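Local atomic coordinates of DNA polymerase III, gamma subunit-related protein (Thermotoga maritima, PDB entry 2GNO), a protein that is related to the gamma subunit of bacterial DNA polymerase III and probably binds DNA. Residues E17-L22 / Y112-L117; L170-L175 / K202-Y207; I251-N256 / F269-L274; L28-E33 / V136-P141. All blocks are in the same frame, centred on the assembly; numbering follows the deposited sequence. Where two conformers were deposited one is given.

Contact 1. Residues E17-L22 / Y112-L117; sequences EGISIL and YAVIVL
A113 starts the pairing with strand 19-24: its O accepts the amide N of I19 at 3.1 Å. A water bridges this oxygen and, weakly, the N of G18, whose CA also makes a CA-H...O contact of 3.3 Å with A113 O. V114 comes next, side by side with I19 and pointing the same way, its CG1 3.9 Å from I19 CG2; I13 of helix 5-14 covers V114 and I21 on this face. The backbone of I115 is held twice, its N giving to I19 O at 2.8 Å and its O taking I21 N at 2.8 Å. Its side chain turns to the other face, where CD1 lies 3.8 Å from S20 OG. V116 pairs in register with I21, on the face of V114. L117 N makes the last bond of the ladder, to I21 O at 2.8 Å. A trans first torsion (chi1 -179°) lets L22 cross L117 at about a right angle and sets its CD1 3.5 Å from L117 CB. Axes 15° apart mark parallel neighbours in the 2-3-4-1-5 sheet of an AAA+ domain. Four backbone bonds thus pair the peptide groups that face each other across the two strands, mostly aliphatic side chains line the faces of the sheet, and the one side-chain hydroxyl among them, S20 OG, is satisfied by a bond to L106 O.

Contact 2. Residues L170-L175 / K202-Y207; sequences LEAYKL and KGLEGY
L204 N donates to E171 OE2 at 3.0 Å, approaching from 38° above the carboxylate plane. The other oxygen of the same group, E171 OE1, accepts from a water at 2.7 Å, and that water in turn accepts from the N of E205. One carboxylate therefore serves two successive amides near the start of helix 203-219, one directly and one through water, and the positive end of the helix dipole would probably favour its negative charge. G203 comes close as well, its CA 3.5 Å from E171 OE2, and its positive phi is one that suits glycine. Helix 166-189, part of the AAA+ lid domain, is met here almost perpendicularly by helix 203-219: the short axes are 95° apart in direction and approach to 10.1 Å. The side chains of L204 and E171 slide past each other in opposite directions. In L204 the bond to CG runs opposite the backbone N (chi1 -174°), which directs CD2 to the flank of helix 166-189. There this methyl lies 3.9 Å from the N of A172 and 3.9 Å from L175 CD1. T168 and L180 of the same helix add to the apolar surroundings of L204, while E205, at the other end of the water bridge, turns its OE2 in the conformer given to a salt bridge with K198.

Contact 3. Residues I251-N256 / F269-L274; sequences IILHEN and FLDSIL
L253 and L270 make the dense part of this contact, their side chains sliding past one another in opposite directions. L253 CD2 is pressed to 3.4 Å from L270 CB, closer than ordinary van der Waals contact, and lies 3.7 Å from L270 CD1. L270 keeps CG anti to its carbonyl carbon (chi1 -67°), and CD1 extends past the L253 methyl to I252, meeting CG2 at 3.9 Å with the two side chains about at right angles. This end is buried: W258, in the loop between helices 239-254 and 261-274, touches both I252 and L270, and L214 of helix 203-219 backs I252. The other branch of L253 faces a sparser, partly exposed side. Its CD1 meets L274 CD1 tip to tip at 3.8 Å, and the D271 side chain crosses that of L253 at about a right angle, OD1 lying 3.4 Å from L253 CD1. N256, just beyond the end of helix 239-254, folds back so that ND2 donates to I252 O at 3.0 Å, in the carbonyl plane on a lone pair; the same ND2 is also bonded to H294 of helix 283-298. Both segments belong to the C-terminal domain, where these helices form part of an all-helical bundle. The chemistry implies that helices 239-254 and 261-274 are joined here by aliphatic fit, while the polar bonds of N256 tie the end of helix 239-254 to helix 283-298, not to 261-274.

Contact 4. Residues L28-E33 / V136-P141; sequences LSYPRE and VVVNVP
Y30 reaches from the first turn of helix 30-43 to the chain leaving strand 134-137, where V138 and V140 bury the most surface opposite it. V140 lies over one face of the ring: its CG2 is 3.9 Å from the ring centroid and 26° off the normal, a CH-pi contact displaced toward the rim, with Y30 CG the nearest ring atom at 3.5 Å. Because Y30 carries CG anti to its backbone N (chi1 -166°), the ring projects from the helix along the 138-141 backbone. N139 O approaches Y30 CE2 obliquely at 3.3 Å, and V138 CB, also oblique, is 3.9 Å from the same carbon. At the far end a water sits in the ring plane, 2.8 Å from Y30 OH, and donates to N139 O, tying the phenol to the backbone; P141 CD rests 3.8 Å from that hydroxyl. V138 serves a second partner: its CG2, set between backbone N and carbonyl carbon, faces the helix start and lies 4.2 Å from P31 CG. F166 at the start of helix 166-189 packs against Y30 edge-to-face, so the ring joins three parts of the fold, and a bound sodium ion lies about 4 Å from its side chain. The helix follows strand 19-24, next to edge strand 134-137, where P-loop NTPases carry their phosphate-binding loop; the link from strand 19-24 to helix 30-43 lacks the GK[ST] signature, and the arrangement is that of an AAA+ sheet edge where the chain passes from the last strand into the lid.

Overall arrangement
Contacts 1 and 4 belong to one sheet, their centres 17 Å apart, and join where L22 O meets V136 N at 2.8 Å, probably a hydrogen bond, and where I21 packs on V136. Contacts 2 and 3 form a second, helical group, 22 Å between centres, touching through Y207 CD1 and I251 CD1 at 3.9 Å. Between the groups, contact 4 comes within about 6 Å of contact 2, nearest atoms, without touching it. Contacts 1 and 3 lie on opposite sides of the chain's centre, their own centres 38 Å apart. Helices 166-189 and 203-219, which meet in contact 2, also supply K188 and E212 to one 2-ethoxyethanol pocket.

Contact 1. Residues E17-L22 / Y112-L117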
loop_
_atom_site.group_PDB
_atom_site.type_symbol
_atom_site.label_atom_id
_atom_site.label_comp_id
_atom_site.label_asym_id
_atom_site.label_seq_id
_atom_site.Cartn_x
_atom_site.Cartn_y
_atom_site.Cartn_z
ATOM N N GLU A 17 21.397 4.410 -21.731
ATOM C CA GLU A 17 21.785 5.817 -21.778
ATOM C C GLU A 17 20.496 6.603 -21.620
ATOM O O GLU A 17 20.074 7.373 -22.481
ATOM C CB GLU A 17 22.608 6.138 -23.027
ATOM C CG GLU A 17 22.091 5.590 -24.347
ATOM C CD GLU A 17 23.059 5.802 -25.469
ATOM O OE1 GLU A 17 23.818 6.785 -25.424
ATOM O OE2 GLU A 17 23.046 4.979 -26.402
ATOM N N GLY A 18 19.889 6.366 -20.464
ATOM C CA GLY A 18 18.625 6.957 -20.081
ATOM C C GLY A 18 17.648 5.815 -20.180
ATOM O O GLY A 18 17.681 5.072 -21.157
ATOM N N ILE A 19 16.798 5.639 -19.172
ATOM C CA ILE A 19 15.814 4.563 -19.224
ATOM C C ILE A 19 14.622 4.837 -18.333
ATOM O O ILE A 19 14.770 5.381 -17.242
ATOM C CB ILE A 19 16.428 3.180 -18.866
ATOM C CG1 ILE A 19 15.449 2.037 -19.221
ATOM C CG2 ILE A 19 16.899 3.109 -17.387
ATOM C CD1 ILE A 19 15.992 0.693 -19.026
ATOM N N SER A 20 13.450 4.469 -18.846
ATOM C CA SER A 20 12.187 4.568 -18.157
ATOM C C SER A 20 11.765 3.126 -17.933
ATOM O O SER A 20 11.697 2.343 -18.879
ATOM C CB SER A 20 11.179 5.354 -18.980
ATOM O OG SER A 20 11.591 6.711 -19.034
ATOM N N ILE A 21 11.528 2.770 -16.676
ATOM C CA ILE A 21 11.148 1.412 -16.297
ATOM C C ILE A 21 9.850 1.471 -15.525
ATOM O O ILE A 21 9.573 2.450 -14.816
ATOM C CB ILE A 21 12.248 0.773 -15.378
ATOM C CG1 ILE A 21 13.604 0.746 -16.092
ATOM C CG2 ILE A 21 11.836 -0.646 -14.936
ATOM C CD1 ILE A 21 14.781 0.311 -15.206
ATOM N N LEU A 22 9.032 0.450 -15.697
ATOM C CA LEU A 22 7.789 0.340 -14.983
ATOM C C LEU A 22 7.897 -0.957 -14.240
ATOM O O LEU A 22 8.051 -2.024 -14.875
ATOM C CB LEU A 22 6.564 0.307 -15.896
ATOM C CG LEU A 22 5.231 0.225 -15.116
ATOM C CD1 LEU A 22 4.856 1.544 -14.496
ATOM C CD2 LEU A 22 4.182 -0.190 -16.018
ATOM N N TYR A 112 22.082 10.287 -18.104
ATOM C CA TYR A 112 22.326 9.981 -16.698
ATOM C C TYR A 112 21.042 9.690 -15.876
ATOM O O TYR A 112 21.149 9.478 -14.689
ATOM C CB TYR A 112 23.123 11.138 -16.036
ATOM C CG TYR A 112 22.445 12.503 -16.150
ATOM C CD1 TYR A 112 21.352 12.851 -15.338
ATOM C CD2 TYR A 112 22.902 13.450 -17.067
ATOM C CE1 TYR A 112 20.728 14.093 -15.461
ATOM C CE2 TYR A 112 22.293 14.683 -17.187
ATOM C CZ TYR A 112 21.209 15.001 -16.383
ATOM O OH TYR A 112 20.614 16.235 -16.518
ATOM N N ALA A 113 19.858 9.653 -16.493
ATOM C CA ALA A 113 18.599 9.429 -15.776
ATOM C C ALA A 113 17.967 8.027 -15.816
ATOM O O ALA A 113 18.018 7.322 -16.808
ATOM C CB ALA A 113 17.573 10.420 -16.268
ATOM N N VAL A 114 17.352 7.648 -14.713
ATOM C CA VAL A 114 16.622 6.386 -14.612
ATOM C C VAL A 114 15.283 6.785 -14.032
ATOM O O VAL A 114 15.243 7.330 -12.943
ATOM C CB VAL A 114 17.294 5.375 -13.706
ATOM C CG1 VAL A 114 16.447 4.090 -13.632
ATOM C CG2 VAL A 114 18.704 5.081 -14.205
ATOM N N ILE A 115 14.197 6.562 -14.765
ATOM C CA ILE A 115 12.869 6.893 -14.267
ATOM C C ILE A 115 12.256 5.559 -13.897
ATOM O O ILE A 115 12.205 4.652 -14.740
ATOM C CB ILE A 115 12.007 7.645 -15.287
ATOM C CG1 ILE A 115 12.712 8.947 -15.719
ATOM C CG2 ILE A 115 10.635 7.921 -14.670
ATOM C CD1 ILE A 115 11.973 9.732 -16.830
ATOM N N VAL A 116 11.844 5.426 -12.631
ATOM C CA VAL A 116 11.268 4.189 -12.115
ATOM C C VAL A 116 9.817 4.436 -11.720
ATOM O O VAL A 116 9.526 4.962 -10.666
ATOM C CB VAL A 116 12.041 3.686 -10.870
ATOM C CG1 VAL A 116 11.587 2.235 -10.517
ATOM C CG2 VAL A 116 13.541 3.705 -11.151
ATOM N N LEU A 117 8.906 4.052 -12.599
ATOM C CA LEU A 117 7.501 4.168 -12.357
ATOM C C LEU A 117 7.072 2.828 -11.785
ATOM O O LEU A 117 7.741 1.812 -12.015
ATOM C CB LEU A 117 6.762 4.366 -13.681
ATOM C CG LEU A 117 7.157 5.510 -14.615
ATOM C CD1 LEU A 117 6.228 5.544 -15.816
ATOM C CD2 LEU A 117 7.084 6.790 -13.928
HETATM O O HOH W 1 20.794 6.233 -17.369
#

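Contact 2. Residues L170-L175 / K202-Y207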
loop_
_atom_site.group_PDB
_atom_site.type_symbol
_atom_site.label_atom_id
_atom_site.label_comp_id
_atom_site.label_asym_id
_atom_site.label_seq_id
_atom_site.Cartn_x
_atom_site.Cartn_y
_atom_site.Cartn_z
ATOM N N LEU A 170 7.527 -7.527 6.017
ATOM C CA LEU A 170 8.919 -7.232 6.381
ATOM C C LEU A 170 8.990 -6.613 7.788
ATOM O O LEU A 170 9.887 -6.953 8.534
ATOM C CB LEU A 170 9.578 -6.301 5.342
ATOM C CG LEU A 170 11.053 -5.918 5.548
ATOM C CD1 LEU A 170 11.917 -7.152 5.607
ATOM C CD2 LEU A 170 11.527 -4.977 4.446
ATOM N N GLU A 171 8.083 -5.691 8.151
ATOM C CA GLU A 171 8.093 -5.111 9.529
ATOM C C GLU A 171 7.856 -6.213 10.573
ATOM O O GLU A 171 8.392 -6.149 11.673
ATOM C CB GLU A 171 6.992 -4.077 9.767
ATOM C CG GLU A 171 6.984 -2.876 8.908
ATOM C CD GLU A 171 5.749 -2.031 9.170
ATOM O OE1 GLU A 171 5.674 -1.370 10.227
ATOM O OE2 GLU A 171 4.862 -2.006 8.293
ATOM N N ALA A 172 7.008 -7.186 10.231
ATOM C CA ALA A 172 6.704 -8.312 11.111
ATOM C C ALA A 172 7.974 -9.151 11.261
ATOM O O ALA A 172 8.328 -9.533 12.369
ATOM C CB ALA A 172 5.558 -9.136 10.551
ATOM N N TYR A 173 8.655 -9.412 10.143
ATOM C CA TYR A 173 9.913 -10.163 10.156
ATOM C C TYR A 173 11.000 -9.460 10.999
ATOM O O TYR A 173 11.713 -10.119 11.723
ATOM C CB TYR A 173 10.393 -10.472 8.731
ATOM C CG TYR A 173 11.786 -11.057 8.697
ATOM C CD1 TYR A 173 12.015 -12.358 9.116
ATOM C CD2 TYR A 173 12.876 -10.306 8.254
ATOM C CE1 TYR A 173 13.280 -12.895 9.121
ATOM C CE2 TYR A 173 14.165 -10.845 8.241
ATOM C CZ TYR A 173 14.353 -12.146 8.669
ATOM O OH TYR A 173 15.610 -12.699 8.665
ATOM N N LYS A 174 11.096 -8.129 10.934
ATOM C CA LYS A 174 12.097 -7.389 11.737
ATOM C C LYS A 174 11.773 -7.452 13.233
ATOM O O LYS A 174 12.689 -7.633 14.047
ATOM C CB LYS A 174 12.269 -5.944 11.259
ATOM C CG LYS A 174 12.897 -5.826 9.872
ATOM C CD LYS A 174 13.058 -4.369 9.443
ATOM C CE LYS A 174 13.652 -4.273 8.038
ATOM N N LEU A 175 10.492 -7.323 13.604
ATOM C CA LEU A 175 10.117 -7.424 15.026
ATOM C C LEU A 175 10.388 -8.796 15.608
ATOM O O LEU A 175 10.916 -8.898 16.713
ATOM C CB LEU A 175 8.639 -7.109 15.291
ATOM C CG LEU A 175 8.131 -5.675 15.282
ATOM C CD1 LEU A 175 6.631 -5.683 15.501
ATOM C CD2 LEU A 175 8.823 -4.848 16.359
ATOM N N LYS A 202 0.027 3.864 8.726
ATOM C CA LYS A 202 0.466 2.999 7.645
ATOM C C LYS A 202 1.077 1.725 8.205
ATOM O O LYS A 202 1.418 1.624 9.387
ATOM C CB LYS A 202 1.519 3.699 6.795
ATOM N N GLY A 203 1.176 0.734 7.344
ATOM C CA GLY A 203 1.808 -0.512 7.696
ATOM C C GLY A 203 1.226 -1.389 8.771
ATOM O O GLY A 203 0.013 -1.429 8.953
ATOM N N LEU A 204 2.132 -2.079 9.464
ATOM C CA LEU A 204 1.824 -3.038 10.506
ATOM C C LEU A 204 1.034 -2.528 11.678
ATOM O O LEU A 204 0.011 -3.148 12.025
ATOM C CB LEU A 204 3.113 -3.694 11.042
ATOM C CG LEU A 204 2.968 -4.849 12.051
ATOM C CD1 LEU A 204 2.166 -6.008 11.484
ATOM C CD2 LEU A 204 4.312 -5.331 12.443
ATOM N N GLU A 205 1.475 -1.429 12.294
ATOM C CA GLU A 205 0.755 -0.970 13.477
ATOM C C GLU A 205 -0.701 -0.598 13.132
ATOM O O GLU A 205 -1.585 -0.985 13.876
ATOM C CB GLU A 205 1.566 0.041 14.295
ATOM C CG GLU A 205 1.067 0.241 15.742
ATOM C CD GLU A 205 2.126 0.830 16.695
ATOM O OE1 GLU A 205 3.332 0.776 16.389
ATOM O OE2 GLU A 205 1.758 1.286 17.798
ATOM N N GLY A 206 -0.945 0.055 12.006
ATOM C CA GLY A 206 -2.299 0.370 11.594
ATOM C C GLY A 206 -3.174 -0.870 11.394
ATOM O O GLY A 206 -4.350 -0.870 11.763
ATOM N N TYR A 207 -2.593 -1.905 10.793
ATOM C CA TYR A 207 -3.273 -3.177 10.540
ATOM C C TYR A 207 -3.673 -3.868 11.843
ATOM O O TYR A 207 -4.818 -4.304 11.981
ATOM C CB TYR A 207 -2.382 -4.061 9.659
ATOM C CG TYR A 207 -2.837 -5.480 9.484
ATOM C CD1 TYR A 207 -4.143 -5.770 9.100
ATOM C CD2 TYR A 207 -1.937 -6.538 9.601
ATOM C CE1 TYR A 207 -4.563 -7.081 8.929
ATOM C CE2 TYR A 207 -2.337 -7.844 9.408
ATOM C CZ TYR A 207 -3.650 -8.116 9.077
ATOM O OH TYR A 207 -4.041 -9.412 8.839
HETATM O O HOH W 2 3.974 0.040 11.699
#

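Contact 3. Residues I251-N256 / F269-L274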
loop_
_atom_site.group_PDB
_atom_site.type_symbol
_atom_site.label_atom_id
_atom_site.label_comp_id
_atom_site.label_asym_id
_atom_site.label_seq_id
_atom_site.Cartn_x
_atom_site.Cartn_y
_atom_site.Cartn_z
ATOM N N ILE A 251 -10.377 -6.100 5.867
ATOM C CA ILE A 251 -10.059 -7.055 6.941
ATOM C C ILE A 251 -11.227 -8.018 7.178
ATOM O O ILE A 251 -11.018 -9.221 7.254
ATOM C CB ILE A 251 -9.631 -6.336 8.250
ATOM C CG1 ILE A 251 -8.304 -5.615 8.026
ATOM C CG2 ILE A 251 -9.479 -7.353 9.408
ATOM C CD1 ILE A 251 -7.900 -4.698 9.142
ATOM N N ILE A 252 -12.453 -7.499 7.264
ATOM C CA ILE A 252 -13.652 -8.341 7.466
ATOM C C ILE A 252 -13.788 -9.347 6.316
ATOM O O ILE A 252 -14.077 -10.518 6.568
ATOM C CB ILE A 252 -14.940 -7.458 7.601
ATOM C CG1 ILE A 252 -14.865 -6.597 8.876
ATOM C CG2 ILE A 252 -16.174 -8.305 7.653
ATOM C CD1 ILE A 252 -15.840 -5.474 8.927
ATOM N N LEU A 253 -13.579 -8.896 5.076
ATOM C CA LEU A 253 -13.654 -9.790 3.923
ATOM C C LEU A 253 -12.611 -10.869 3.947
ATOM O O LEU A 253 -12.942 -12.040 3.886
ATOM C CB LEU A 253 -13.482 -9.071 2.578
ATOM C CG LEU A 253 -14.655 -8.368 1.915
ATOM C CD1 LEU A 253 -14.196 -7.714 0.636
ATOM C CD2 LEU A 253 -15.755 -9.391 1.599
ATOM N N HIS A 254 -11.349 -10.459 4.045
ATOM C CA HIS A 254 -10.231 -11.399 4.005
ATOM C C HIS A 254 -9.994 -12.210 5.261
ATOM O O HIS A 254 -9.332 -13.237 5.168
ATOM C CB HIS A 254 -8.935 -10.686 3.582
ATOM C CG HIS A 254 -9.007 -10.085 2.215
ATOM N ND1 HIS A 254 -9.372 -8.772 1.996
ATOM C CD2 HIS A 254 -8.784 -10.621 0.991
ATOM C CE1 HIS A 254 -9.365 -8.525 0.698
ATOM N NE2 HIS A 254 -9.009 -9.629 0.067
ATOM N N GLU A 255 -10.537 -11.797 6.407
ATOM C CA GLU A 255 -10.310 -12.529 7.664
ATOM C C GLU A 255 -11.564 -13.193 8.267
ATOM O O GLU A 255 -11.777 -13.168 9.477
ATOM C CB GLU A 255 -9.580 -11.612 8.659
ATOM C CG GLU A 255 -8.322 -10.976 8.030
ATOM C CD GLU A 255 -7.411 -10.261 9.020
ATOM O OE1 GLU A 255 -7.725 -10.219 10.221
ATOM O OE2 GLU A 255 -6.382 -9.720 8.592
ATOM N N ASN A 256 -12.353 -13.802 7.379
ATOM C CA ASN A 256 -13.603 -14.538 7.652
ATOM C C ASN A 256 -13.857 -15.444 6.446
ATOM O O ASN A 256 -13.384 -15.143 5.352
ATOM C CB ASN A 256 -14.827 -13.603 7.757
ATOM C CG ASN A 256 -14.995 -12.937 9.121
ATOM O OD1 ASN A 256 -15.163 -13.616 10.131
ATOM N ND2 ASN A 256 -15.113 -11.616 9.125
ATOM N N PHE A 269 -22.316 -7.265 -0.355
ATOM C CA PHE A 269 -22.369 -5.928 0.241
ATOM C C PHE A 269 -20.944 -5.426 0.516
ATOM O O PHE A 269 -20.580 -4.333 0.090
ATOM C CB PHE A 269 -23.218 -5.953 1.511
ATOM C CG PHE A 269 -23.231 -4.662 2.274
ATOM C CD1 PHE A 269 -24.014 -3.600 1.847
ATOM C CD2 PHE A 269 -22.514 -4.528 3.467
ATOM C CE1 PHE A 269 -24.047 -2.411 2.574
ATOM C CE2 PHE A 269 -22.537 -3.340 4.182
ATOM C CZ PHE A 269 -23.313 -2.290 3.744
ATOM N N LEU A 270 -20.130 -6.243 1.178
ATOM C CA LEU A 270 -18.727 -5.893 1.480
ATOM C C LEU A 270 -17.929 -5.594 0.201
ATOM O O LEU A 270 -17.225 -4.572 0.145
ATOM C CB LEU A 270 -18.066 -7.002 2.315
ATOM C CG LEU A 270 -18.591 -7.207 3.749
ATOM C CD1 LEU A 270 -18.136 -8.546 4.336
ATOM C CD2 LEU A 270 -18.212 -6.071 4.643
ATOM N N ASP A 271 -18.060 -6.448 -0.824
ATOM C CA ASP A 271 -17.372 -6.221 -2.120
ATOM C C ASP A 271 -17.780 -4.894 -2.753
ATOM O O ASP A 271 -16.942 -4.203 -3.333
ATOM C CB ASP A 271 -17.644 -7.329 -3.169
ATOM C CG ASP A 271 -16.848 -8.615 -2.943
ATOM O OD1 ASP A 271 -15.880 -8.648 -2.150
ATOM O OD2 ASP A 271 -17.178 -9.612 -3.623
ATOM N N SER A 272 -19.069 -4.573 -2.668
ATOM C CA SER A 272 -19.615 -3.328 -3.216
ATOM C C SER A 272 -19.053 -2.067 -2.573
ATOM O O SER A 272 -18.790 -1.100 -3.286
ATOM C CB SER A 272 -21.144 -3.308 -3.112
ATOM O OG SER A 272 -21.704 -4.319 -3.930
ATOM N N ILE A 273 -18.851 -2.094 -1.252
ATOM C CA ILE A 273 -18.323 -0.943 -0.481
ATOM C C ILE A 273 -16.990 -0.447 -1.017
ATOM O O ILE A 273 -16.743 0.755 -1.057
ATOM C CB ILE A 273 -18.104 -1.277 1.044
ATOM C CG1 ILE A 273 -19.395 -1.742 1.740
ATOM C CG2 ILE A 273 -17.488 -0.078 1.821
ATOM C CD1 ILE A 273 -20.557 -0.863 1.592
ATOM N N LEU A 274 -16.141 -1.393 -1.411
ATOM C CA LEU A 274 -14.815 -1.111 -1.945
ATOM C C LEU A 274 -14.818 -0.278 -3.230
ATOM O O LEU A 274 -13.884 0.486 -3.464
ATOM C CB LEU A 274 -14.053 -2.426 -2.179
ATOM C CG LEU A 274 -13.773 -3.326 -0.959
ATOM C CD1 LEU A 274 -13.117 -4.634 -1.368
ATOM C CD2 LEU A 274 -12.923 -2.624 0.096
#

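Contact 4. Residues L28-E33 / V136-P141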
loop_
_atom_site.group_PDB
_atom_site.type_symbol
_atom_site.label_atom_id
_atom_site.label_comp_id
_atom_site.label_asym_id
_atom_site.label_seq_id
_atom_site.Cartn_x
_atom_site.Cartn_y
_atom_site.Cartn_z
ATOM N N LEU A 28 0.698 -5.659 -2.832
ATOM C CA LEU A 28 0.308 -4.271 -2.489
ATOM C C LEU A 28 1.461 -3.280 -2.359
ATOM O O LEU A 28 1.294 -2.098 -2.681
ATOM C CB LEU A 28 -0.479 -4.221 -1.174
ATOM C CG LEU A 28 -1.822 -4.952 -1.073
ATOM C CD1 LEU A 28 -2.386 -4.819 0.336
ATOM C CD2 LEU A 28 -2.815 -4.437 -2.077
ATOM N N SER A 29 2.608 -3.762 -1.874
ATOM C CA SER A 29 3.796 -2.925 -1.666
ATOM C C SER A 29 5.097 -3.368 -2.331
ATOM O O SER A 29 6.002 -2.553 -2.389
ATOM C CB SER A 29 4.032 -2.769 -0.158
ATOM O OG SER A 29 4.197 -4.025 0.447
ATOM N N TYR A 30 5.210 -4.604 -2.842
ATOM C CA TYR A 30 6.468 -5.053 -3.451
ATOM C C TYR A 30 6.935 -4.167 -4.625
ATOM O O TYR A 30 8.097 -3.852 -4.644
ATOM C CB TYR A 30 6.455 -6.542 -3.782
ATOM C CG TYR A 30 7.786 -7.179 -4.093
ATOM C CD1 TYR A 30 8.803 -7.220 -3.136
ATOM C CD2 TYR A 30 7.981 -7.874 -5.277
ATOM C CE1 TYR A 30 10.014 -7.873 -3.391
ATOM C CE2 TYR A 30 9.163 -8.546 -5.531
ATOM C CZ TYR A 30 10.176 -8.538 -4.593
ATOM O OH TYR A 30 11.337 -9.199 -4.888
ATOM N N PRO A 31 6.041 -3.773 -5.581
ATOM C CA PRO A 31 6.481 -2.854 -6.658
ATOM C C PRO A 31 7.105 -1.560 -6.126
ATOM O O PRO A 31 8.124 -1.127 -6.665
ATOM C CB PRO A 31 5.210 -2.584 -7.458
ATOM C CG PRO A 31 4.369 -3.851 -7.218
ATOM C CD PRO A 31 4.652 -4.229 -5.797
ATOM N N ARG A 32 6.482 -0.961 -5.108
ATOM C CA ARG A 32 6.977 0.264 -4.468
ATOM C C ARG A 32 8.318 0.063 -3.766
ATOM O O ARG A 32 9.197 0.911 -3.880
ATOM C CB ARG A 32 5.972 0.779 -3.440
ATOM C CG ARG A 32 4.678 1.350 -4.007
ATOM C CD ARG A 32 3.627 1.477 -2.913
ATOM N NE ARG A 32 4.146 2.201 -1.746
ATOM C CZ ARG A 32 4.119 3.525 -1.556
ATOM N NH1 ARG A 32 3.536 4.346 -2.411
ATOM N NH2 ARG A 32 4.660 4.030 -0.447
ATOM N N GLU A 33 8.456 -1.043 -3.033
ATOM C CA GLU A 33 9.706 -1.370 -2.300
ATOM C C GLU A 33 10.861 -1.764 -3.199
ATOM O O GLU A 33 12.014 -1.449 -2.899
ATOM C CB GLU A 33 9.454 -2.431 -1.248
ATOM C CG GLU A 33 8.522 -1.952 -0.149
ATOM C CD GLU A 33 9.064 -0.770 0.606
ATOM O OE1 GLU A 33 10.255 -0.765 0.969
ATOM O OE2 GLU A 33 8.290 0.160 0.847
ATOM N N VAL A 136 8.563 -4.419 -16.301
ATOM C CA VAL A 136 9.227 -5.446 -15.472
ATOM C C VAL A 136 8.244 -5.983 -14.446
ATOM O O VAL A 136 7.834 -5.248 -13.554
ATOM C CB VAL A 136 10.468 -4.851 -14.741
ATOM C CG1 VAL A 136 11.118 -5.878 -13.818
ATOM C CG2 VAL A 136 11.465 -4.313 -15.758
ATOM N N VAL A 137 7.856 -7.255 -14.580
ATOM C CA VAL A 137 6.923 -7.872 -13.645
ATOM C C VAL A 137 7.684 -8.355 -12.425
ATOM O O VAL A 137 8.709 -9.014 -12.583
ATOM C CB VAL A 137 6.151 -9.074 -14.272
ATOM N N VAL A 138 7.188 -8.049 -11.224
ATOM C CA VAL A 138 7.841 -8.475 -9.972
ATOM C C VAL A 138 6.902 -9.304 -9.098
ATOM O O VAL A 138 5.727 -8.967 -8.942
ATOM C CB VAL A 138 8.463 -7.283 -9.153
ATOM C CG1 VAL A 138 9.580 -6.636 -9.939
ATOM C CG2 VAL A 138 7.434 -6.228 -8.772
ATOM N N ASN A 139 7.450 -10.396 -8.558
ATOM C CA ASN A 139 6.750 -11.353 -7.693
ATOM C C ASN A 139 7.570 -11.564 -6.439
ATOM O O ASN A 139 8.784 -11.697 -6.526
ATOM C CB ASN A 139 6.586 -12.682 -8.436
ATOM C CG ASN A 139 5.651 -12.567 -9.625
ATOM O OD1 ASN A 139 4.444 -12.380 -9.455
ATOM N ND2 ASN A 139 6.197 -12.709 -10.834
ATOM N N VAL A 140 6.912 -11.563 -5.286
ATOM C CA VAL A 140 7.568 -11.753 -3.991
ATOM C C VAL A 140 7.966 -13.225 -4.009
ATOM O O VAL A 140 7.075 -14.059 -4.135
ATOM C CB VAL A 140 6.576 -11.473 -2.834
ATOM C CG1 VAL A 140 7.150 -11.836 -1.481
ATOM C CG2 VAL A 140 6.116 -10.009 -2.842
ATOM N N PRO A 141 9.280 -13.559 -3.908
ATOM C CA PRO A 141 9.663 -14.978 -3.979
ATOM C C PRO A 141 9.109 -15.860 -2.867
ATOM O O PRO A 141 8.849 -15.371 -1.766
ATOM C CB PRO A 141 11.198 -14.947 -3.895
ATOM C CG PRO A 141 11.590 -13.562 -4.129
ATOM C CD PRO A 141 10.459 -12.703 -3.704
HETATM O O HOH W 3 11.528 -10.592 -7.338
#